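Local atomic coordinates of AT-rich DNA-binding protein (Thermus thermophilus, PDB entry 2DT5), a protein that probably represses transcription by binding DNA and adjusts that repression to the cellular NADH/NAD(+) redox state. Residues 12-17 against 47-52; 142-147 against 158-163; 19-24 against 32-37; 8-13 against 38-43. The protein carries 1 engineered substitution. One frame throughout, in Å; residues are numbered along the deposited sequence.

Overall arrangement
From the N terminus, helix 7-23 supplies the first side of three contacts. Interaction 4 opens first, at 8-13, and closes on the turn and helix start at 38-43. Interaction 1 begins on the overlapping residues 12-17 and closes later, at 47-52, so these two loops cross. Interaction 3 has the shortest loop of the three, from 19-24 to 32-37, and lies within both of the others. Together they tie helices 7-23, 31-37 and 42-51 into the DNA-binding domain. Interaction 2 follows in series. It joins strand 143-146 to helix 150-163 in the NAD-binding Rossmann domain, its centre about 29 Å from that of interaction 1.

Interaction 1: 12-17 against 47-52; sequences ITYLRI and KDLSYF
Tyr14 and Asp48 make the polar part of this contact. The phenol OH of Tyr14 gives its proton to Asp48 OD2, 2.9 Å away. The oxygen is met on its anti side, and the donor sits 22° out of the carboxylate plane. The two side chains cross at about a right angle, and the tyrosine ring is turned 46° from the carboxylate. OD2 lies at the ring edge, also 3.7 Å from Tyr14 CE1. The same oxygen has a stronger partner in Arg10, whose NE forms a salt bridge with it, so a buried carboxylate oxygen is gripped from two residues of helix 7-23. These helices belong to the winged-helix DNA-binding domain, where helix 42-51 is the second helix of the predicted helix-turn-helix. Tyr14 CG stands anti to the carbonyl carbon (chi1 -58°), and from there the ring spans the gap between the two helices. The phenylalanine ring that would take its place has no hydroxyl, and OD2 would probably lose one of its two grips and be left to Arg10. The apolar part is small. Leu49 brings its CD2 methyl obliquely to the ring, 4.2 Å from Tyr14 CD1. Helix 64-75 packs on both residues, through Leu71 on Tyr14 and Leu67 on Leu49. Met210 of the second subunit rests against Asp48.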
# COMPACT_ATOMS: atom_id res chain seq x y z
N ILE B 12 -5.75 -8.58 -8.17
CA ILE B 12 -5.27 -7.26 -8.55
C ILE B 12 -3.82 -7.40 -9.04
O ILE B 12 -3.43 -6.78 -10.03
CB ILE B 12 -5.37 -6.27 -7.36
CG1 ILE B 12 -6.85 -6.05 -7.01
CG2 ILE B 12 -4.69 -4.91 -7.71
CD1 ILE B 12 -7.13 -5.39 -5.65
N THR B 13 -3.04 -8.23 -8.37
CA THR B 13 -1.65 -8.43 -8.81
C THR B 13 -1.60 -9.04 -10.21
O THR B 13 -0.84 -8.58 -11.07
CB THR B 13 -0.91 -9.38 -7.86
OG1 THR B 13 -0.83 -8.78 -6.56
CG2 THR B 13 0.48 -9.65 -8.38
N TYR B 14 -2.42 -10.07 -10.44
CA TYR B 14 -2.47 -10.75 -11.73
C TYR B 14 -2.83 -9.76 -12.82
O TYR B 14 -2.32 -9.83 -13.95
CB TYR B 14 -3.52 -11.87 -11.71
CG TYR B 14 -3.32 -12.93 -10.64
CD1 TYR B 14 -4.42 -13.62 -10.11
CD2 TYR B 14 -2.05 -13.27 -10.19
CE1 TYR B 14 -4.26 -14.62 -9.16
CE2 TYR B 14 -1.87 -14.28 -9.23
CZ TYR B 14 -2.99 -14.95 -8.71
OH TYR B 14 -2.86 -15.92 -7.75
N LEU B 15 -3.72 -8.83 -12.49
CA LEU B 15 -4.16 -7.84 -13.46
C LEU B 15 -3.02 -6.89 -13.83
O LEU B 15 -2.85 -6.55 -15.01
CB LEU B 15 -5.35 -7.06 -12.92
CG LEU B 15 -5.88 -5.99 -13.87
CD1 LEU B 15 -6.32 -6.64 -15.18
CD2 LEU B 15 -7.05 -5.24 -13.22
N ARG B 16 -2.23 -6.47 -12.84
CA ARG B 16 -1.08 -5.57 -13.11
C ARG B 16 -0.14 -6.30 -14.06
O ARG B 16 0.27 -5.76 -15.07
CB ARG B 16 -0.31 -5.21 -11.82
CG ARG B 16 -1.12 -4.43 -10.79
CD ARG B 16 -2.05 -3.46 -11.49
NE ARG B 16 -2.95 -2.79 -10.56
CZ ARG B 16 -4.05 -2.14 -10.91
NH1 ARG B 16 -4.41 -2.08 -12.19
NH2 ARG B 16 -4.78 -1.54 -9.99
N ILE B 17 0.19 -7.54 -13.69
CA ILE B 17 1.07 -8.39 -14.49
C ILE B 17 0.55 -8.52 -15.93
O ILE B 17 1.30 -8.35 -16.88
CB ILE B 17 1.16 -9.77 -13.88
CG1 ILE B 17 1.87 -9.68 -12.52
CG2 ILE B 17 1.86 -10.73 -14.83
CD1 ILE B 17 1.83 -10.97 -11.74
N LYS B 47 -6.01 -22.32 -8.82
CA LYS B 47 -7.08 -22.39 -7.83
C LYS B 47 -7.85 -21.06 -7.82
O LYS B 47 -9.09 -21.05 -7.83
CB LYS B 47 -6.49 -22.69 -6.44
CG LYS B 47 -7.51 -22.60 -5.31
CD LYS B 47 -6.88 -22.95 -3.96
CE LYS B 47 -7.89 -22.85 -2.82
NZ LYS B 47 -7.37 -23.41 -1.54
N ASP B 48 -7.14 -19.94 -7.84
CA ASP B 48 -7.79 -18.63 -7.83
C ASP B 48 -8.63 -18.36 -9.07
O ASP B 48 -9.81 -17.96 -8.97
CB ASP B 48 -6.77 -17.49 -7.72
CG ASP B 48 -6.19 -17.34 -6.33
OD1 ASP B 48 -6.73 -17.93 -5.37
OD2 ASP B 48 -5.18 -16.60 -6.21
N LEU B 49 -8.04 -18.56 -10.24
CA LEU B 49 -8.75 -18.29 -11.49
C LEU B 49 -9.87 -19.29 -11.78
O LEU B 49 -10.82 -18.98 -12.51
CB LEU B 49 -7.75 -18.19 -12.64
CG LEU B 49 -6.72 -17.08 -12.42
CD1 LEU B 49 -5.79 -16.99 -13.61
CD2 LEU B 49 -7.42 -15.74 -12.19
N SER B 50 -9.77 -20.49 -11.21
CA SER B 50 -10.80 -21.50 -11.38
C SER B 50 -11.99 -21.02 -10.54
O SER B 50 -13.11 -20.89 -11.04
CB SER B 50 -10.33 -22.86 -10.86
OG SER B 50 -9.37 -23.42 -11.74
N TYR B 51 -11.73 -20.74 -9.26
CA TYR B 51 -12.79 -20.27 -8.38
C TYR B 51 -13.58 -19.13 -8.99
O TYR B 51 -14.80 -19.13 -8.95
CB TYR B 51 -12.24 -19.81 -7.03
CG TYR B 51 -13.31 -19.30 -6.09
CD1 TYR B 51 -14.05 -20.18 -5.30
CD2 TYR B 51 -13.58 -17.93 -5.97
CE1 TYR B 51 -15.03 -19.73 -4.42
CE2 TYR B 51 -14.58 -17.46 -5.09
CZ TYR B 51 -15.29 -18.38 -4.31
OH TYR B 51 -16.27 -17.96 -3.45
N PHE B 52 -12.89 -18.15 -9.57
CA PHE B 52 -13.58 -17.02 -10.17
C PHE B 52 -14.01 -17.20 -11.62
O PHE B 52 -14.39 -16.24 -12.28
CB PHE B 52 -12.74 -15.73 -10.01
CG PHE B 52 -12.64 -15.24 -8.59
CD1 PHE B 52 -11.57 -15.62 -7.78
CD2 PHE B 52 -13.66 -14.46 -8.04
CE1 PHE B 52 -11.52 -15.23 -6.44
CE2 PHE B 52 -13.61 -14.07 -6.70
CZ PHE B 52 -12.54 -14.46 -5.90

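Interaction 2: 142-147 against 158-163; sequences EIALLT and DLLVAA. With NAD (nicotinamide-adenine-dinucleotide), chain L.
Leu160 spreads both its methyls over the CB of Ala144. CD1 lies 3.6 Å from Ala144 CB and CD2 3.7 Å, so the small side chain is straddled by the fork of the leucine. A chi1 of -81° swings the Leu160 fork from the helix toward the strand. Leu146, two residues further along the strand and pointing to the same side, adds a looser contact: its CD1 is 4.4 Å from Leu160 CD1. No hydrogen bond joins the two segments; the contact is purely apolar and buried. At its C-terminal end the strand runs into the NAD pocket. There the carbonyl O of Thr147 comes within 3.3 Å of NAD C5D, while Thr147 OG1 is hydrogen-bonded to Gly87 O in the predicted NAD(+)-binding loop. The packing belongs to a beta-alpha-beta unit of the Rossmann fold, made of strand 143-146, helix 150-163 and strand 167-170. Leu160 also touches Ile168 of the last of these strands and Leu133 of a loop. Strand 143-146 runs parallel between strands 81-86 and 167-170, and its Leu145 points away from helix 150-163, onto Leu95 of helix 90-96.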
# COMPACT_ATOMS: atom_id res chain seq x y z
N GLU B 142 -20.38 6.58 -4.75
CA GLU B 142 -20.38 5.35 -3.97
C GLU B 142 -19.20 5.20 -3.02
O GLU B 142 -19.34 4.59 -1.95
CB GLU B 142 -20.41 4.13 -4.90
CG GLU B 142 -21.63 3.99 -5.81
CD GLU B 142 -21.60 4.92 -7.01
OE1 GLU B 142 -20.51 5.19 -7.55
OE2 GLU B 142 -22.68 5.37 -7.44
N ILE B 143 -18.05 5.75 -3.39
CA ILE B 143 -16.83 5.62 -2.59
C ILE B 143 -16.28 6.97 -2.09
O ILE B 143 -16.18 7.92 -2.85
CB ILE B 143 -15.74 4.90 -3.43
CG1 ILE B 143 -16.21 3.47 -3.74
CG2 ILE B 143 -14.38 4.93 -2.71
CD1 ILE B 143 -15.25 2.65 -4.61
N ALA B 144 -15.91 7.03 -0.82
CA ALA B 144 -15.37 8.27 -0.29
C ALA B 144 -13.93 8.10 0.17
O ALA B 144 -13.61 7.12 0.83
CB ALA B 144 -16.23 8.78 0.89
N LEU B 145 -13.07 9.05 -0.19
CA LEU B 145 -11.66 9.04 0.24
C LEU B 145 -11.63 9.94 1.48
O LEU B 145 -11.83 11.17 1.39
CB LEU B 145 -10.75 9.59 -0.88
CG LEU B 145 -10.30 8.59 -1.96
CD1 LEU B 145 -11.50 7.89 -2.55
CD2 LEU B 145 -9.51 9.31 -3.06
N LEU B 146 -11.41 9.33 2.64
CA LEU B 146 -11.41 10.06 3.89
C LEU B 146 -10.03 10.55 4.27
O LEU B 146 -9.19 9.78 4.69
CB LEU B 146 -11.97 9.19 5.03
CG LEU B 146 -12.31 9.96 6.32
CD1 LEU B 146 -13.23 11.15 5.99
CD2 LEU B 146 -13.00 9.02 7.30
N THR B 147 -9.83 11.86 4.15
CA THR B 147 -8.55 12.47 4.46
C THR B 147 -8.70 13.64 5.45
O THR B 147 -8.21 14.74 5.20
CB THR B 147 -7.88 12.97 3.15
OG1 THR B 147 -8.85 13.71 2.39
CG2 THR B 147 -7.44 11.77 2.29
N ASP B 158 -19.36 8.77 9.99
CA ASP B 158 -20.76 8.67 10.39
C ASP B 158 -21.61 9.48 9.41
O ASP B 158 -22.66 9.03 8.95
CB ASP B 158 -20.95 9.22 11.80
CG ASP B 158 -20.29 8.35 12.85
OD1 ASP B 158 -20.07 8.84 13.98
OD2 ASP B 158 -19.99 7.17 12.55
N LEU B 159 -21.14 10.68 9.10
CA LEU B 159 -21.83 11.54 8.16
C LEU B 159 -21.91 10.89 6.77
O LEU B 159 -22.91 11.01 6.07
CB LEU B 159 -21.13 12.89 8.06
CG LEU B 159 -21.27 13.77 9.31
CD1 LEU B 159 -20.45 15.06 9.16
CD2 LEU B 159 -22.76 14.10 9.51
N LEU B 160 -20.84 10.20 6.38
CA LEU B 160 -20.79 9.54 5.08
C LEU B 160 -21.78 8.38 5.06
O LEU B 160 -22.52 8.19 4.10
CB LEU B 160 -19.37 9.03 4.77
CG LEU B 160 -18.45 10.14 4.24
CD1 LEU B 160 -16.99 9.71 4.29
CD2 LEU B 160 -18.87 10.48 2.82
N VAL B 161 -21.79 7.60 6.14
CA VAL B 161 -22.73 6.48 6.22
C VAL B 161 -24.14 7.03 6.09
O VAL B 161 -24.94 6.56 5.27
CB VAL B 161 -22.60 5.74 7.56
CG1 VAL B 161 -23.70 4.69 7.69
CG2 VAL B 161 -21.22 5.10 7.66
N ALA B 162 -24.45 8.05 6.88
CA ALA B 162 -25.77 8.66 6.86
C ALA B 162 -26.17 9.14 5.47
O ALA B 162 -27.33 8.97 5.06
CB ALA B 162 -25.82 9.82 7.84
N ALA B 163 -25.23 9.73 4.74
CA ALA B 163 -25.53 10.25 3.41
C ALA B 163 -25.70 9.14 2.37
O ALA B 163 -26.17 9.39 1.26
CB ALA B 163 -24.44 11.22 2.97
PA NAD L . -4.71 18.78 6.93
O1A NAD L . -3.82 19.48 5.95
O2A NAD L . -4.80 19.28 8.34
O5B NAD L . -6.11 18.74 6.25
C5B NAD L . -7.28 18.16 6.88
C4B NAD L . -8.48 18.81 6.24
O4B NAD L . -9.62 18.16 6.89
C3B NAD L . -8.70 20.34 6.54
O3B NAD L . -8.83 21.07 5.28
C2B NAD L . -9.97 20.41 7.38
O2B NAD L . -10.74 21.55 7.28
C1B NAD L . -10.65 19.12 6.92
N9A NAD L . -11.62 18.61 7.85
C8A NAD L . -11.64 18.46 9.24
N7A NAD L . -12.76 17.92 9.69
C5A NAD L . -13.54 17.68 8.62
C6A NAD L . -14.89 17.10 8.46
N6A NAD L . -15.60 16.68 9.48
N1A NAD L . -15.35 17.04 7.14
C2A NAD L . -14.67 17.46 6.05
N3A NAD L . -13.38 18.01 6.15
C4A NAD L . -12.86 18.11 7.45
O3 NAD L . -4.27 17.24 7.02
PN NAD L . -3.37 16.30 6.01
O1N NAD L . -1.94 16.49 6.32
O2N NAD L . -3.87 16.58 4.63
O5D NAD L . -3.79 14.83 6.54
C5D NAD L . -5.16 14.35 6.36
C4D NAD L . -5.27 12.99 6.94
O4D NAD L . -4.34 12.07 6.20
C3D NAD L . -4.83 12.86 8.45
O3D NAD L . -5.69 11.93 9.15
C2D NAD L . -3.43 12.29 8.33
O2D NAD L . -2.93 11.71 9.49
C1D NAD L . -3.63 11.28 7.14
N1N NAD L . -2.32 10.77 6.65
C2N NAD L . -2.35 9.44 6.14
C3N NAD L . -1.40 8.95 5.36
C7N NAD L . -1.48 7.52 4.91
O7N NAD L . -0.46 7.02 4.39
N7N NAD L . -2.62 6.83 5.11
C4N NAD L . -0.21 9.80 4.94
C5N NAD L . -0.66 11.24 4.84
C6N NAD L . -1.45 11.70 5.92

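Interaction 3: 19-24 against 32-37; sequences EELEAQ and EQLGGL. Engineered in segment 32-37: Gly36 (natural residue Glu).
Leu21 carries this contact alone on its side, meeting Gln33, Leu34 and Leu37. The setting is the winged-helix domain: helix 7-23 is its first helix, and helix 31-37 is the first helix of the predicted helix-turn-helix. The two helical segments are steeply inclined, 115° between their directions, with their axes 12.6 Å apart at closest approach. That is a wide spacing, and long side chains bridge it. Leu21 projects toward helix 31-37, its CG turned to the side of the backbone N (chi1 -84°). Its two methyls then divide the work. The side chains of Leu21 and Leu34 meet at a slant, with Leu21 CD1 3.9 Å from Leu34 CD1. CD2 reaches tip to tip toward Leu37, 4.1 Å from Leu37 CD1. With an alanine here both methyls are gone, and a gap would probably open in front of Leu34 and Leu37, which lose their common partner. Next in sequence, Glu22 looks elsewhere and forms a salt bridge with Lys68 of helix 64-75. Thr29 of strand 28-29 touches both Leu21 and Leu34, which links the packing to the small antiparallel sheet. On helix 31-37, where Gly36 is an engineered replacement for a natural glutamate, Gln33 comes at Leu21 from the opposite direction on an extended chain, its CG anti to the backbone N (chi1 171°). Its amide oxygen packs tightly against the leucine: Gln33 OE1 is 3.6 Å from Leu21 CD1 and only 3.1 Å from Leu21 CD2.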
# COMPACT_ATOMS: atom_id res chain seq x y z
N GLU B 19 -1.45 -6.54 -17.47
CA GLU B 19 -1.41 -5.24 -18.13
C GLU B 19 -0.02 -5.04 -18.71
O GLU B 19 0.12 -4.47 -19.79
CB GLU B 19 -1.70 -4.11 -17.13
CG GLU B 19 -3.08 -4.11 -16.50
CD GLU B 19 -3.22 -3.07 -15.39
OE1 GLU B 19 -2.35 -3.03 -14.49
OE2 GLU B 19 -4.20 -2.30 -15.41
N GLU B 20 1.00 -5.49 -17.98
CA GLU B 20 2.37 -5.33 -18.47
C GLU B 20 2.74 -6.41 -19.48
O GLU B 20 3.51 -6.15 -20.40
CB GLU B 20 3.38 -5.27 -17.30
CG GLU B 20 3.15 -6.24 -16.14
CD GLU B 20 4.10 -5.97 -14.95
OE1 GLU B 20 4.11 -4.82 -14.44
OE2 GLU B 20 4.82 -6.90 -14.52
N LEU B 21 2.19 -7.61 -19.33
CA LEU B 21 2.46 -8.66 -20.31
C LEU B 21 1.86 -8.17 -21.62
O LEU B 21 2.45 -8.33 -22.69
CB LEU B 21 1.80 -9.97 -19.90
CG LEU B 21 2.56 -10.86 -18.91
CD1 LEU B 21 1.74 -12.08 -18.58
CD2 LEU B 21 3.88 -11.28 -19.53
N GLU B 22 0.69 -7.55 -21.53
CA GLU B 22 0.01 -7.03 -22.71
C GLU B 22 0.80 -5.87 -23.30
O GLU B 22 0.82 -5.68 -24.52
CB GLU B 22 -1.40 -6.54 -22.36
CG GLU B 22 -2.23 -6.11 -23.57
CD GLU B 22 -3.58 -5.52 -23.21
OE1 GLU B 22 -3.61 -4.43 -22.60
OE2 GLU B 22 -4.62 -6.14 -23.52
N ALA B 23 1.45 -5.10 -22.44
CA ALA B 23 2.24 -3.97 -22.92
C ALA B 23 3.45 -4.51 -23.69
O ALA B 23 3.92 -3.89 -24.64
CB ALA B 23 2.70 -3.11 -21.75
N GLN B 24 3.94 -5.67 -23.26
CA GLN B 24 5.08 -6.31 -23.88
C GLN B 24 4.70 -7.11 -25.13
O GLN B 24 5.49 -7.92 -25.61
CB GLN B 24 5.76 -7.24 -22.88
CG GLN B 24 6.23 -6.54 -21.61
CD GLN B 24 6.70 -7.53 -20.55
OE1 GLN B 24 5.92 -8.32 -20.03
NE2 GLN B 24 7.99 -7.50 -20.25
N GLU B 32 1.84 -20.89 -14.71
CA GLU B 32 3.21 -20.95 -14.24
C GLU B 32 3.89 -19.59 -14.43
O GLU B 32 4.52 -19.06 -13.52
CB GLU B 32 3.97 -22.05 -14.99
CG GLU B 32 5.33 -22.35 -14.39
CD GLU B 32 5.90 -23.66 -14.88
OE1 GLU B 32 5.35 -24.72 -14.50
OE2 GLU B 32 6.89 -23.63 -15.65
N GLN B 33 3.74 -19.02 -15.62
CA GLN B 33 4.33 -17.71 -15.87
C GLN B 33 3.70 -16.67 -14.95
O GLN B 33 4.41 -15.83 -14.39
CB GLN B 33 4.11 -17.31 -17.32
CG GLN B 33 4.50 -15.88 -17.62
CD GLN B 33 4.12 -15.46 -19.02
OE1 GLN B 33 4.43 -14.35 -19.46
NE2 GLN B 33 3.45 -16.35 -19.75
N LEU B 34 2.38 -16.71 -14.80
CA LEU B 34 1.68 -15.77 -13.92
C LEU B 34 2.13 -15.98 -12.47
O LEU B 34 2.43 -15.04 -11.76
CB LEU B 34 0.16 -15.98 -14.02
CG LEU B 34 -0.70 -14.85 -14.61
CD1 LEU B 34 -0.05 -14.25 -15.83
CD2 LEU B 34 -2.07 -15.41 -14.96
N GLY B 35 2.19 -17.24 -12.06
CA GLY B 35 2.58 -17.55 -10.70
C GLY B 35 3.95 -17.00 -10.36
O GLY B 35 4.19 -16.54 -9.24
N GLY B 36 4.85 -17.07 -11.33
CA GLY B 36 6.21 -16.59 -11.14
C GLY B 36 6.23 -15.08 -11.01
O GLY B 36 6.80 -14.54 -10.07
N LEU B 37 5.61 -14.39 -11.96
CA LEU B 37 5.57 -12.95 -11.93
C LEU B 37 4.87 -12.38 -10.70
O LEU B 37 5.18 -11.27 -10.27
CB LEU B 37 4.89 -12.41 -13.19
CG LEU B 37 5.57 -12.78 -14.51
CD1 LEU B 37 4.80 -12.16 -15.66
CD2 LEU B 37 7.02 -12.29 -14.49

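Interaction 4: 8-13 against 38-43; sequences ISRLIT and AQVTAF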
# COMPACT_ATOMS: atom_id res chain seq x y z
N ILE B 8 -8.40 -11.12 -3.13
CA ILE B 8 -8.65 -10.03 -4.07
C ILE B 8 -7.35 -9.30 -4.43
O ILE B 8 -7.18 -8.84 -5.56
CB ILE B 8 -9.70 -9.04 -3.54
CG1 ILE B 8 -10.95 -9.80 -3.09
CG2 ILE B 8 -10.10 -8.08 -4.65
CD1 ILE B 8 -11.56 -10.68 -4.19
N SER B 9 -6.43 -9.20 -3.47
CA SER B 9 -5.14 -8.55 -3.72
C SER B 9 -4.39 -9.38 -4.78
O SER B 9 -3.75 -8.82 -5.67
CB SER B 9 -4.31 -8.47 -2.43
OG SER B 9 -4.92 -7.59 -1.49
N ARG B 10 -4.48 -10.70 -4.69
CA ARG B 10 -3.82 -11.53 -5.69
C ARG B 10 -4.40 -11.27 -7.09
O ARG B 10 -3.66 -11.15 -8.07
CB ARG B 10 -3.96 -13.01 -5.34
CG ARG B 10 -3.08 -13.44 -4.17
CD ARG B 10 -2.80 -14.94 -4.24
NE ARG B 10 -4.01 -15.76 -4.10
CZ ARG B 10 -4.69 -15.90 -2.97
NH1 ARG B 10 -4.27 -15.28 -1.86
NH2 ARG B 10 -5.76 -16.68 -2.94
N LEU B 11 -5.72 -11.17 -7.19
CA LEU B 11 -6.34 -10.91 -8.48
C LEU B 11 -5.84 -9.58 -9.04
O LEU B 11 -5.54 -9.46 -10.24
CB LEU B 11 -7.87 -10.89 -8.36
CG LEU B 11 -8.55 -12.21 -7.95
CD1 LEU B 11 -10.07 -12.04 -8.02
CD2 LEU B 11 -8.11 -13.33 -8.88
N ILE B 12 -5.75 -8.58 -8.17
CA ILE B 12 -5.27 -7.26 -8.55
C ILE B 12 -3.82 -7.40 -9.04
O ILE B 12 -3.43 -6.78 -10.03
CB ILE B 12 -5.37 -6.27 -7.36
CG1 ILE B 12 -6.85 -6.05 -7.01
CG2 ILE B 12 -4.69 -4.91 -7.71
CD1 ILE B 12 -7.13 -5.39 -5.65
N THR B 13 -3.04 -8.23 -8.37
CA THR B 13 -1.65 -8.43 -8.81
C THR B 13 -1.60 -9.04 -10.21
O THR B 13 -0.84 -8.58 -11.07
CB THR B 13 -0.91 -9.38 -7.86
OG1 THR B 13 -0.83 -8.78 -6.56
CG2 THR B 13 0.48 -9.65 -8.38
N ALA B 38 3.94 -13.13 -10.12
CA ALA B 38 3.21 -12.66 -8.95
C ALA B 38 3.76 -13.29 -7.68
O ALA B 38 3.24 -13.05 -6.59
CB ALA B 38 1.72 -13.00 -9.09
N GLN B 39 4.80 -14.10 -7.83
CA GLN B 39 5.42 -14.78 -6.70
C GLN B 39 4.46 -15.69 -5.94
O GLN B 39 4.43 -15.72 -4.71
CB GLN B 39 6.04 -13.76 -5.74
CG GLN B 39 6.96 -12.75 -6.42
CD GLN B 39 7.87 -12.01 -5.45
OE1 GLN B 39 8.29 -10.88 -5.72
NE2 GLN B 39 8.19 -12.64 -4.33
N VAL B 40 3.66 -16.45 -6.69
CA VAL B 40 2.73 -17.39 -6.09
C VAL B 40 2.82 -18.67 -6.93
O VAL B 40 3.07 -18.60 -8.13
CB VAL B 40 1.26 -16.85 -6.11
CG1 VAL B 40 1.23 -15.39 -5.65
CG2 VAL B 40 0.67 -16.98 -7.48
N THR B 41 2.63 -19.83 -6.30
CA THR B 41 2.71 -21.10 -7.01
C THR B 41 1.70 -21.18 -8.16
O THR B 41 0.60 -20.63 -8.07
CB THR B 41 2.49 -22.30 -6.05
OG1 THR B 41 1.12 -22.35 -5.65
CG2 THR B 41 3.35 -22.17 -4.80
N ALA B 42 2.09 -21.87 -9.23
CA ALA B 42 1.21 -22.06 -10.37
C ALA B 42 -0.13 -22.60 -9.87
O ALA B 42 -1.19 -22.26 -10.38
CB ALA B 42 1.85 -23.04 -11.35
N PHE B 43 -0.05 -23.44 -8.85
CA PHE B 43 -1.22 -24.05 -8.23
C PHE B 43 -2.18 -22.99 -7.67
O PHE B 43 -3.40 -23.07 -7.88
CB PHE B 43 -0.78 -24.97 -7.09
CG PHE B 43 -1.91 -25.52 -6.27
CD1 PHE B 43 -2.84 -26.40 -6.83
CD2 PHE B 43 -2.06 -25.14 -4.94
CE1 PHE B 43 -3.90 -26.90 -6.07
CE2 PHE B 43 -3.11 -25.64 -4.17
CZ PHE B 43 -4.04 -26.52 -4.74
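The backbones come nearest at Thr13 and Ala38, with 6.4 Å between their CA atoms, where the chain leaving helix 31-37 passes helix 7-23. This close approach suits the small groups that meet there. Thr13 CG2 lies 3.6 Å from Ala38 CB and 4.1 Å from Ala38 CA. The methyl stands anti to the backbone N of Thr13, which directs it at the turn, while Thr13 OG1 sits beside that N and faces back along its own helix. Ala38 also rests on Tyr14 and on Ile17, one turn further along helix 7-23. Residues 38-41 form the turn of the predicted helix-turn-helix, in the winged-helix domain, and 42-43 begin its second helix. Gln39 closes helix 31-37 with a Schellman motif, marked by its positive phi of 60°. Val40 is extended, and Thr41 is the N-cap of helix 42-51, with its OG1 bonded to Gln44 N. Val40 points back toward helix 7-23, where its CG1 meets the aliphatic part of Arg10, 4.3 Å from Arg10 CD. The polar end of Arg10 goes on to its salt bridge with Asp48 of helix 42-51. Val40 also touches Tyr14 and Val45, and so sits between helices 7-23 and 42-51. The second subunit packs on segment 8-13, through its Phe198 on Ile8 and its Thr194 on Ile12.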